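Local coordinates for pyocin-S2 immunity protein (Pseudomonas aeruginosa, PDB 4QKO) that binds the nuclease domain of the bacteriocin pyocin S2 and thereby probably protects the producing cell from it, at residues E59-S64 with V69-E74. Residues are numbered along the deposited sequence; the frame is centred on the assembly and turned at random.
Sequences ENREDS and VKEVKE
Glu71 OE1 lies at the edge of the Arg61 guanidinium, in its plane, with nothing from helix residues 69-74 lying over either face. A single oxygen does the work: Arg61 NE donates to Glu71 OE1 at 2.8 Å in a fairly straight bond that meets the oxygen nearly along its C-O axis, while a weak second bond runs from Arg61 NH2 to the same OE1 at 3.3 Å. The guanidinium and carboxylate planes stand 84° apart and one oxygen takes both bonds, unlike the coplanar, two-oxygen arrangement. A water completes the grip, accepting from Arg61 NH2 at 3.1 Å and donating to Glu71 OE1 at 2.7 Å. The arginine chain bends at chi2 (80°), which folds it back over its own loop, so that Arg61 NH1 also reaches the backbone oxygen Glu62 O at 2.9 Å. Arg61 NH2 is also bonded to Leu53 O of helix 52-55, which should limit rotation of the guanidinium. In the helical fold of the colicin and pyocin immunity proteins, the bridge ties the loop between helices 52-55 and 65-78 to the second turn of the latter. Glu71 leaves that helix with CG anti to its backbone N (chi1 -178°) and an extended chain. Ser64 is the N-cap of helix 65-78: its OG bonds Gly67 N and donates to Glu62 OE2 at 2.7 Å, from above the carboxylate plane. Asp63, between Glu62 and Ser64 in the chain, bonds Tyr21 OH through OD1 and, through OD2, Asn71 ND2 of the pyocin S2 chain.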
ATOM      1  N   GLU A  59     -15.697   9.440  -1.873  1.00 24.34           N
ATOM      2  CA  GLU A  59     -16.743   8.951  -2.775  1.00 28.50           C
ATOM      3  C   GLU A  59     -17.469  10.078  -3.477  1.00 24.70           C
ATOM      4  O   GLU A  59     -18.259   9.836  -4.353  1.00 24.80           O
ATOM      5  CB  GLU A  59     -17.797   8.153  -2.006  1.00 35.41           C
ATOM      6  CG  GLU A  59     -17.280   6.883  -1.346  1.00 49.29           C
ATOM      7  CD  GLU A  59     -17.137   5.697  -2.286  1.00 61.51           C
ATOM      8  OE1 GLU A  59     -17.914   5.632  -3.273  1.00 80.67           O
ATOM      9  OE2 GLU A  59     -16.262   4.816  -2.018  1.00 70.78           O
ATOM     10  N   ASN A  60     -17.221  11.309  -3.081  1.00 22.47           N
ATOM     11  CA  ASN A  60     -17.888  12.458  -3.743  1.00 21.87           C
ATOM     12  C   ASN A  60     -17.228  12.929  -5.021  1.00 22.72           C
ATOM     13  O   ASN A  60     -17.632  13.930  -5.595  1.00 22.70           O
ATOM     14  CB  ASN A  60     -18.033  13.593  -2.762  1.00 21.73           C
ATOM     15  CG  ASN A  60     -16.733  14.291  -2.443  1.00 22.37           C
ATOM     16  OD1 ASN A  60     -15.658  14.017  -3.005  1.00 23.33           O
ATOM     17  ND2 ASN A  60     -16.814  15.174  -1.461  1.00 22.37           N
ATOM     18  N   ARG A  61     -16.203  12.238  -5.494  1.00 20.99           N
ATOM     19  CA  ARG A  61     -15.561  12.660  -6.692  1.00 21.48           C
ATOM     20  C   ARG A  61     -14.949  11.473  -7.426  1.00 22.98           C
ATOM     21  O   ARG A  61     -15.013  10.317  -6.962  1.00 23.09           O
ATOM     22  CB  ARG A  61     -14.545  13.813  -6.441  1.00 23.74           C
ATOM     23  CG  ARG A  61     -13.402  13.550  -5.448  1.00 22.42           C
ATOM     24  CD  ARG A  61     -12.252  12.746  -6.064  1.00 22.21           C
ATOM     25  NE  ARG A  61     -11.089  12.673  -5.176  1.00 20.88           N
ATOM     26  CZ  ARG A  61      -9.985  11.945  -5.405  1.00 18.82           C
ATOM     27  NH1 ARG A  61      -9.887  11.164  -6.469  1.00 18.31           N
ATOM     28  NH2 ARG A  61      -9.012  11.934  -4.494  1.00 17.22           N
ATOM     29  N   GLU A  62     -14.420  11.741  -8.613  1.00 24.30           N
ATOM     30  CA  GLU A  62     -13.933  10.664  -9.464  1.00 25.29           C
ATOM     31  C   GLU A  62     -12.655  10.067  -8.946  1.00 21.75           C
ATOM     32  O   GLU A  62     -11.730  10.800  -8.710  1.00 20.79           O
ATOM     33  CB  GLU A  62     -13.646  11.186 -10.886  1.00 29.12           C
ATOM     34  CG  GLU A  62     -13.156  10.082 -11.817  1.00 32.40           C
ATOM     35  CD  GLU A  62     -13.036  10.525 -13.262  1.00 36.41           C
ATOM     36  OE1 GLU A  62     -13.867  10.033 -14.059  1.00 43.11           O
ATOM     37  OE2 GLU A  62     -12.137  11.345 -13.598  1.00 39.95           O
ATOM     38  N   ASP A  63     -12.596   8.747  -8.784  1.00 20.40           N
ATOM     39  CA  ASP A  63     -11.357   8.061  -8.415  1.00 21.71           C
ATOM     40  C   ASP A  63     -10.492   7.889  -9.643  1.00 20.08           C
ATOM     41  O   ASP A  63     -10.624   6.879 -10.345  1.00 20.91           O
ATOM     42  CB  ASP A  63     -11.669   6.698  -7.791  1.00 21.77           C
ATOM     43  CG  ASP A  63     -10.411   5.933  -7.404  1.00 21.23           C
ATOM     44  OD1 ASP A  63      -9.260   6.462  -7.564  1.00 19.02           O
ATOM     45  OD2 ASP A  63     -10.574   4.812  -6.885  1.00 21.22           O
ATOM     46  N   SER A  64      -9.599   8.845  -9.883  1.00 21.66           N
ATOM     47  CA  SER A  64      -8.709   8.874 -11.061  1.00 21.10           C
ATOM     48  C   SER A  64      -7.634   9.916 -10.861  1.00 20.56           C
ATOM     49  O   SER A  64      -7.853  10.812 -10.092  1.00 19.58           O
ATOM     50  CB  SER A  64      -9.512   9.303 -12.313  1.00 21.92           C
ATOM     51  OG  SER A  64      -9.959  10.625 -12.207  1.00 20.69           O
ATOM     52  N   VAL A  69      -6.261  15.556  -9.132  1.00 17.38           N
ATOM     53  CA  VAL A  69      -5.759  16.904  -9.454  1.00 18.65           C
ATOM     54  C   VAL A  69      -6.788  17.963  -9.182  1.00 18.91           C
ATOM     55  O   VAL A  69      -6.463  19.013  -8.673  1.00 18.65           O
ATOM     56  CB  VAL A  69      -5.315  17.008 -10.908  1.00 19.34           C
ATOM     57  CG1 VAL A  69      -4.904  18.424 -11.222  1.00 21.13           C
ATOM     58  CG2 VAL A  69      -4.069  16.110 -11.094  1.00 20.56           C
ATOM     59  N   LYS A  70      -8.006  17.737  -9.652  1.00 21.66           N
ATOM     60  CA  LYS A  70      -9.100  18.648  -9.438  1.00 21.98           C
ATOM     61  C   LYS A  70      -9.327  18.867  -7.951  1.00 20.18           C
ATOM     62  O   LYS A  70      -9.545  20.026  -7.559  1.00 20.99           O
ATOM     63  CB  LYS A  70     -10.359  18.134 -10.075  1.00 24.96           C
ATOM     64  CG  LYS A  70     -11.520  19.117 -10.000  1.00 29.04           C
ATOM     65  CD  LYS A  70     -12.820  18.374 -10.312  1.00 31.85           C
ATOM     66  CE  LYS A  70     -14.009  19.294 -10.222  1.00 37.76           C
ATOM     67  NZ  LYS A  70     -15.079  18.788 -11.100  1.00 39.76           N
ATOM     68  N   GLU A  71      -9.286  17.791  -7.135  1.00 18.88           N
ATOM     69  CA  GLU A  71      -9.516  17.954  -5.719  1.00 18.19           C
ATOM     70  C   GLU A  71      -8.430  18.865  -5.108  1.00 18.74           C
ATOM     71  O   GLU A  71      -8.671  19.762  -4.304  1.00 19.68           O
ATOM     72  CB  GLU A  71      -9.585  16.642  -4.962  1.00 20.14           C
ATOM     73  CG  GLU A  71      -9.868  16.889  -3.482  1.00 21.21           C
ATOM     74  CD  GLU A  71     -10.356  15.702  -2.686  1.00 24.21           C
ATOM     75  OE1 GLU A  71     -10.547  14.563  -3.192  1.00 20.64           O
ATOM     76  OE2 GLU A  71     -10.641  15.971  -1.492  1.00 23.79           O
ATOM     77  N   VAL A  72      -7.193  18.600  -5.490  1.00 20.78           N
ATOM     78  CA  VAL A  72      -6.081  19.353  -5.019  1.00 19.01           C
ATOM     79  C   VAL A  72      -6.212  20.805  -5.487  1.00 19.13           C
ATOM     80  O   VAL A  72      -6.081  21.739  -4.662  1.00 19.77           O
ATOM     81  CB  VAL A  72      -4.741  18.806  -5.515  1.00 19.77           C
ATOM     82  CG1 VAL A  72      -3.626  19.763  -5.245  1.00 19.86           C
ATOM     83  CG2 VAL A  72      -4.447  17.475  -4.874  1.00 19.12           C
ATOM     84  N   LYS A  73      -6.430  21.004  -6.780  1.00 17.91           N
ATOM     85  CA  LYS A  73      -6.522  22.366  -7.306  1.00 20.81           C
ATOM     86  C   LYS A  73      -7.605  23.221  -6.568  1.00 21.14           C
ATOM     87  O   LYS A  73      -7.361  24.421  -6.202  1.00 19.64           O
ATOM     88  CB  LYS A  73      -6.879  22.287  -8.773  1.00 23.05           C
ATOM     89  CG  LYS A  73      -7.075  23.581  -9.516  1.00 27.29           C
ATOM     90  CD  LYS A  73      -7.324  23.366 -10.996  1.00 28.69           C
ATOM     91  CE  LYS A  73      -7.232  24.707 -11.687  1.00 35.54           C
ATOM     92  NZ  LYS A  73      -7.669  24.469 -13.078  1.00 39.20           N
ATOM     93  N   GLU A  74      -8.764  22.599  -6.374  1.00 19.97           N
ATOM     94  CA  GLU A  74      -9.920  23.319  -5.843  1.00 21.02           C
ATOM     95  C   GLU A  74      -9.726  23.569  -4.396  1.00 20.18           C
ATOM     96  O   GLU A  74     -10.069  24.645  -3.921  1.00 20.53           O
ATOM     97  CB  GLU A  74     -11.193  22.571  -6.127  1.00 22.84           C
ATOM     98  CG  GLU A  74     -11.632  22.603  -7.586  1.00 26.21           C
ATOM     99  CD  GLU A  74     -13.001  21.938  -7.829  1.00 32.68           C
ATOM    100  OE1 GLU A  74     -13.725  21.577  -6.835  1.00 36.00           O
ATOM    101  OE2 GLU A  74     -13.387  21.820  -9.022  1.00 34.43           O
TER
HETATM  102  O   HOH W   1     -10.302  12.328  -1.664  1.00 18.63           O